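Local coordinates for CDA peptide synthetase I (Streptomyces coelicolor, PDB 5DU9), which is a peptide synthetase whose condensation domain, a member of the CoA-acyltransferase-like fold clan, makes up the chain described here, at residues E202-S207 and E211-Y216; G296-N301 and A341-R346. The protein carries 1 engineered substitution. One frame throughout, in Å; residues are numbered along the deposited sequence.

Contact 1: E202-S207 and E211-Y216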
loop_
_atom_site.group_PDB
_atom_site.type_symbol
_atom_site.label_atom_id
_atom_site.label_comp_id
_atom_site.label_asym_id
_atom_site.label_seq_id
_atom_site.Cartn_x
_atom_site.Cartn_y
_atom_site.Cartn_z
ATOM N N GLU A 202 16.816 2.749 -14.885
ATOM C CA GLU A 202 17.800 3.606 -15.530
ATOM C C GLU A 202 17.695 3.499 -17.049
ATOM O O GLU A 202 17.783 4.501 -17.756
ATOM C CB GLU A 202 19.209 3.243 -15.058
ATOM C CG GLU A 202 19.516 3.740 -13.653
ATOM C CD GLU A 202 20.848 3.246 -13.124
ATOM O OE1 GLU A 202 21.477 2.392 -13.782
ATOM O OE2 GLU A 202 21.268 3.718 -12.047
ATOM N N ALA A 203 17.487 2.284 -17.546
ATOM C CA ALA A 203 17.336 2.075 -18.980
ATOM C C ALA A 203 16.078 2.771 -19.483
ATOM O O ALA A 203 16.071 3.339 -20.577
ATOM C CB ALA A 203 17.293 0.591 -19.306
ATOM N N TYR A 204 15.015 2.733 -18.684
ATOM C CA TYR A 204 13.775 3.394 -19.069
ATOM C C TYR A 204 13.980 4.904 -19.166
ATOM O O TYR A 204 13.538 5.538 -20.122
ATOM C CB TYR A 204 12.648 3.091 -18.077
ATOM C CG TYR A 204 11.535 4.110 -18.167
ATOM C CD1 TYR A 204 10.642 4.098 -19.226
ATOM C CD2 TYR A 204 11.401 5.104 -17.206
ATOM C CE1 TYR A 204 9.632 5.046 -19.323
ATOM C CE2 TYR A 204 10.402 6.052 -17.293
ATOM C CZ TYR A 204 9.519 6.017 -18.350
ATOM O OH TYR A 204 8.524 6.964 -18.433
ATOM N N ARG A 205 14.654 5.474 -18.171
ATOM C CA ARG A 205 14.893 6.913 -18.149
ATOM C C ARG A 205 15.697 7.369 -19.364
ATOM O O ARG A 205 15.535 8.495 -19.832
ATOM C CB ARG A 205 15.616 7.317 -16.860
ATOM C CG ARG A 205 14.734 7.236 -15.619
ATOM C CD ARG A 205 15.327 7.995 -14.442
ATOM N NE ARG A 205 16.489 7.325 -13.861
ATOM C CZ ARG A 205 16.418 6.303 -13.012
ATOM N NH1 ARG A 205 15.240 5.811 -12.650
ATOM N NH2 ARG A 205 17.528 5.763 -12.530
ATOM N N ALA A 206 16.549 6.484 -19.878
ATOM C CA ALA A 206 17.405 6.803 -21.017
ATOM C C ALA A 206 16.749 6.482 -22.360
ATOM O O ALA A 206 17.350 6.703 -23.414
ATOM C CB ALA A 206 18.725 6.051 -20.898
ATOM N N SER A 207 15.522 5.970 -22.324
ATOM C CA SER A 207 14.863 5.472 -23.530
ATOM C C SER A 207 13.977 6.516 -24.194
ATOM O O SER A 207 13.668 7.553 -23.607
ATOM C CB SER A 207 14.018 4.239 -23.201
ATOM O OG SER A 207 12.821 4.605 -22.542
ATOM N N GLU A 211 10.467 10.188 -22.972
ATOM C CA GLU A 211 10.025 11.436 -23.585
ATOM C C GLU A 211 8.544 11.370 -23.949
ATOM O O GLU A 211 7.795 12.318 -23.710
ATOM C CB GLU A 211 10.871 11.746 -24.826
ATOM C CG GLU A 211 10.418 12.962 -25.615
ATOM C CD GLU A 211 11.398 13.345 -26.713
ATOM O OE1 GLU A 211 12.118 12.453 -27.209
ATOM O OE2 GLU A 211 11.453 14.540 -27.075
ATOM N N ARG A 212 8.125 10.245 -24.521
ATOM C CA ARG A 212 6.731 10.062 -24.907
ATOM C C ARG A 212 5.822 10.075 -23.683
ATOM O O ARG A 212 4.753 10.685 -23.700
ATOM C CB ARG A 212 6.546 8.754 -25.680
ATOM C CG ARG A 212 7.221 8.737 -27.042
ATOM C CD ARG A 212 6.730 7.574 -27.891
ATOM N NE ARG A 212 6.946 6.281 -27.242
ATOM C CZ ARG A 212 8.030 5.525 -27.399
ATOM N NH1 ARG A 212 9.025 5.916 -28.187
ATOM N NH2 ARG A 212 8.122 4.366 -26.760
ATOM N N ASP A 213 6.251 9.399 -22.623
ATOM C CA ASP A 213 5.476 9.357 -21.385
ATOM C C ASP A 213 5.351 10.749 -20.772
ATOM O O ASP A 213 4.279 11.145 -20.315
ATOM C CB ASP A 213 6.112 8.408 -20.366
ATOM C CG ASP A 213 5.946 6.943 -20.731
ATOM O OD1 ASP A 213 5.135 6.628 -21.627
ATOM O OD2 ASP A 213 6.621 6.100 -20.095
ATOM N N ARG A 214 6.462 11.475 -20.748
ATOM C CA ARG A 214 6.483 12.832 -20.220
ATOM C C ARG A 214 5.465 13.703 -20.953
ATOM O O ARG A 214 4.700 14.445 -20.336
ATOM C CB ARG A 214 7.884 13.431 -20.353
ATOM C CG ARG A 214 8.049 14.800 -19.716
ATOM C CD ARG A 214 9.423 15.374 -20.024
ATOM N NE ARG A 214 9.552 16.770 -19.618
ATOM C CZ ARG A 214 10.554 17.566 -19.982
ATOM N NH1 ARG A 214 11.519 17.110 -20.769
ATOM N NH2 ARG A 214 10.587 18.823 -19.564
ATOM N N ALA A 215 5.458 13.596 -22.274
ATOM C CA ALA A 215 4.541 14.369 -23.102
ATOM C C ALA A 215 3.091 13.981 -22.829
ATOM O O ALA A 215 2.210 14.843 -22.759
ATOM C CB ALA A 215 4.871 14.173 -24.572
ATOM N N TYR A 216 2.843 12.683 -22.686
ATOM C CA TYR A 216 1.495 12.197 -22.406
ATOM C C TYR A 216 0.944 12.801 -21.123
ATOM O O TYR A 216 -0.163 13.337 -21.101
ATOM C CB TYR A 216 1.471 10.672 -22.293
ATOM C CG TYR A 216 0.148 10.135 -21.783
ATOM C CD1 TYR A 216 -0.944 10.012 -22.629
ATOM C CD2 TYR A 216 -0.008 9.757 -20.453
ATOM C CE1 TYR A 216 -2.154 9.528 -22.169
ATOM C CE2 TYR A 216 -1.215 9.268 -19.982
ATOM C CZ TYR A 216 -2.283 9.157 -20.845
ATOM O OH TYR A 216 -3.482 8.675 -20.383
#

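Contact 2: G296-N301 and A341-R346. With SO4 (sulfate ion), chain C.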
loop_
_atom_site.group_PDB
_atom_site.type_symbol
_atom_site.label_atom_id
_atom_site.label_comp_id
_atom_site.label_asym_id
_atom_site.label_seq_id
_atom_site.Cartn_x
_atom_site.Cartn_y
_atom_site.Cartn_z
ATOM N N GLY A 296 4.965 -0.647 -10.150
ATOM C CA GLY A 296 6.242 -0.226 -10.701
ATOM C C GLY A 296 7.176 -1.394 -10.978
ATOM O O GLY A 296 8.384 -1.212 -11.152
ATOM N N ARG A 297 6.613 -2.599 -11.017
ATOM C CA ARG A 297 7.389 -3.813 -11.259
ATOM C C ARG A 297 7.191 -4.313 -12.681
ATOM O O ARG A 297 6.087 -4.687 -13.073
ATOM C CB ARG A 297 7.001 -4.892 -10.248
ATOM C CG ARG A 297 7.405 -4.509 -8.845
ATOM C CD ARG A 297 6.724 -5.321 -7.756
ATOM N NE ARG A 297 7.104 -4.762 -6.465
ATOM C CZ ARG A 297 8.213 -5.078 -5.806
ATOM N NH1 ARG A 297 9.045 -5.991 -6.290
ATOM N NH2 ARG A 297 8.491 -4.483 -4.655
ATOM N N TYR A 298 8.280 -4.306 -13.446
ATOM C CA TYR A 298 8.252 -4.689 -14.849
ATOM C C TYR A 298 9.205 -5.848 -15.099
ATOM O O TYR A 298 10.418 -5.711 -14.963
ATOM C CB TYR A 298 8.595 -3.479 -15.719
ATOM C CG TYR A 298 7.685 -2.325 -15.400
ATOM C CD1 TYR A 298 6.385 -2.292 -15.883
ATOM C CD2 TYR A 298 8.102 -1.298 -14.568
ATOM C CE1 TYR A 298 5.536 -1.252 -15.566
ATOM C CE2 TYR A 298 7.260 -0.254 -14.248
ATOM C CZ TYR A 298 5.980 -0.237 -14.747
ATOM O OH TYR A 298 5.135 0.804 -14.426
ATOM N N GLY A 299 8.631 -6.995 -15.440
ATOM C CA GLY A 299 9.405 -8.193 -15.705
ATOM C C GLY A 299 9.409 -9.125 -14.513
ATOM O O GLY A 299 9.030 -8.740 -13.407
ATOM N N ALA A 300 9.851 -10.357 -14.741
ATOM C CA ALA A 300 9.771 -11.402 -13.726
ATOM C C ALA A 300 10.654 -11.109 -12.519
ATOM O O ALA A 300 10.248 -11.337 -11.377
ATOM C CB ALA A 300 10.148 -12.744 -14.334
ATOM N N ASN A 301 11.868 -10.624 -12.765
ATOM C CA ASN A 301 12.793 -10.341 -11.673
ATOM C C ASN A 301 12.226 -9.292 -10.731
ATOM O O ASN A 301 12.220 -9.472 -9.513
ATOM C CB ASN A 301 14.145 -9.873 -12.211
ATOM C CG ASN A 301 15.103 -9.480 -11.100
ATOM O OD1 ASN A 301 15.581 -10.332 -10.347
ATOM N ND2 ASN A 301 15.386 -8.190 -10.992
ATOM N N ALA A 341 -0.605 2.435 -19.929
ATOM C CA ALA A 341 0.247 2.486 -21.113
ATOM C C ALA A 341 1.447 3.416 -20.920
ATOM O O ALA A 341 2.426 3.334 -21.668
ATOM C CB ALA A 341 -0.564 2.923 -22.324
ATOM N N HIS A 342 1.367 4.291 -19.919
ATOM C CA HIS A 342 2.435 5.247 -19.629
ATOM C C HIS A 342 2.825 5.184 -18.149
ATOM O O HIS A 342 3.254 6.174 -17.565
ATOM C CB HIS A 342 1.994 6.664 -20.002
ATOM C CG HIS A 342 1.558 6.803 -21.428
ATOM N ND1 HIS A 342 0.261 6.577 -21.836
ATOM C CD2 HIS A 342 2.250 7.134 -22.544
ATOM C CE1 HIS A 342 0.171 6.771 -23.139
ATOM N NE2 HIS A 342 1.363 7.111 -23.593
ATOM N N SER A 343 2.695 4.000 -17.558
ATOM C CA SER A 343 2.819 3.835 -16.111
ATOM C C SER A 343 4.240 3.976 -15.558
ATOM O O SER A 343 4.412 4.111 -14.347
ATOM C CB SER A 343 2.267 2.463 -15.704
ATOM O OG SER A 343 3.078 1.413 -16.214
ATOM N N ARG A 344 5.257 3.945 -16.416
ATOM C CA ARG A 344 6.631 3.994 -15.919
ATOM C C ARG A 344 7.054 5.415 -15.559
ATOM O O ARG A 344 8.048 5.613 -14.870
ATOM C CB ARG A 344 7.606 3.402 -16.937
ATOM C CG ARG A 344 7.384 1.920 -17.178
ATOM C CD ARG A 344 8.585 1.244 -17.824
ATOM N NE ARG A 344 9.625 0.935 -16.842
ATOM C CZ ARG A 344 10.582 0.026 -17.015
ATOM N NH1 ARG A 344 10.641 -0.678 -18.137
ATOM N NH2 ARG A 344 11.480 -0.187 -16.058
ATOM N N PHE A 345 6.298 6.407 -16.014
ATOM C CA PHE A 345 6.626 7.782 -15.667
ATOM C C PHE A 345 6.274 8.010 -14.205
ATOM O O PHE A 345 5.188 7.658 -13.765
ATOM C CB PHE A 345 5.891 8.776 -16.558
ATOM C CG PHE A 345 6.512 10.141 -16.565
ATOM C CD1 PHE A 345 7.659 10.386 -17.301
ATOM C CD2 PHE A 345 5.957 11.171 -15.833
ATOM C CE1 PHE A 345 8.240 11.637 -17.305
ATOM C CE2 PHE A 345 6.535 12.427 -15.834
ATOM C CZ PHE A 345 7.676 12.658 -16.571
ATOM N N ARG A 346 7.205 8.599 -13.462
ATOM C CA ARG A 346 7.059 8.743 -12.019
ATOM C C ARG A 346 6.087 9.852 -11.649
ATOM O O ARG A 346 6.160 10.952 -12.180
ATOM C CB ARG A 346 8.421 9.020 -11.380
ATOM C CG ARG A 346 9.432 7.893 -11.544
ATOM C CD ARG A 346 8.969 6.611 -10.873
ATOM N NE ARG A 346 8.651 6.826 -9.466
ATOM C CZ ARG A 346 8.155 5.900 -8.650
ATOM N NH1 ARG A 346 7.916 4.667 -9.086
ATOM N NH2 ARG A 346 7.893 6.218 -7.388
HETATM S S SO4 C . 13.677 -10.210 -16.210
HETATM O O1 SO4 C . 13.128 -10.367 -17.554
HETATM O O2 SO4 C . 15.079 -10.634 -16.197
HETATM O O3 SO4 C . 13.596 -8.808 -15.816
HETATM O O4 SO4 C . 12.906 -11.027 -15.280
HETATM O O HOH W 1 5.933 2.649 -12.623
#

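Contact 1: E202-S207 and E211-Y216
The phenol of Tyr204 reaches across the bend between two consecutive helices to the carboxylate of Asp213, and this one side-chain pair carries most of the contact. Tyr204 OH donates to Asp213 OD2 over 2.7 Å, and the oxygen accepts with its anti lone pair, the one turned away from OD1. Asp213 OD2 lies at the ring edge, near its plane, 3.3 Å from Tyr204 CE1. Ring and carboxylate planes are 32° apart, a moderate twist rather than a coplanar meeting. With CG anti to the backbone N (chi1 160°), the ring of Tyr204 extends so that its hydroxyl reaches helix 208-220. Asp213 points its CB toward segment 202-207, and OD2 completes the approach. Both residues are buried, and the bond gives the phenol and the carboxylate oxygen each a polar partner. At the turn itself, Tyr204 O takes two bonds from Ser207, from N at 3.0 Å and from OG at 2.7 Å. Ser207 is also the N-cap of the next helix, its OG accepting a weak bond from Arg209 N, so one residue closes one helix and opens the other. The contact thus bridges the corner between helices 194-205 and 208-220; Tyr204 touches Arg344 and Phe345, and Asp213 touches His342, in the loop between helices 325-341 and 347-354.

Contact 2: G296-N301 and A341-R346
A type I beta turn from His342 to Phe345 presents two neighbouring side chains, Ser343 and Arg344, to the side chain of Tyr298, which is itself about 13 Å from the bound (2S)-2-amino-N-butyl-propanamide. Ser343 meets the ring at its hydroxyl end and Arg344 lies over one face. Tyr298 OH and Ser343 OG are hydrogen-bonded at 2.8 Å, either being able to donate, with OG near the ring plane. The serine hydroxyl stands between its backbone N and carbonyl carbon (chi1 67°), facing the phenol. A water in the ring plane adds a second link: it lies 2.7 Å from Tyr298 OH and donates to Ser343 O, also at 2.7 Å. Ser343 OG and the water are two polar partners of the phenol oxygen and probably help hold it in place. Over the face, Arg344 CG makes a CH-pi contact, 3.9 Å from the centroid of the Tyr298 ring. The arginine chain then bends at chi3 (80°) and runs along the ring from its hydroxyl end toward its CB end, against the direction of the tyrosine side chain, bringing Arg344 NE to 3.5 Å from Tyr298 CD2. Guanidinium and ring planes are 30° apart, a tilted overlap near the rim. Farther along, Asn301 N donates to O4 of a sulfate ion, probably from the crystallisation liquor, at 2.8 Å. The contact joins the loop between strand 287-294 and helix 300-303 to the loop linking helices 325-341 and 347-354; Arg344 also touches Tyr204 of helix 194-205, and Phe345 packs on helix 208-220.

How the contacts relate
Contact 1 closes before contact 2 opens along the chain, yet their centres are only 12 Å apart and on the same side of the chain's centre, all within the condensation domain. Contact 1 is the more peripheral, 25 Å from that centre against 16 Å. Loop 341-346 is the common element: it is touched by Tyr298 of residues 296-301 and also by helices 194-205 and 208-220. There Asp213 OD1 approaches His342 CD2 at 3.1 Å, Tyr204 CE2 lies 3.4 Å from Arg344 O, and the rings of Tyr216 and His342 stack. The two contacts therefore share this loop and adjoin directly, although they are separate along the chain.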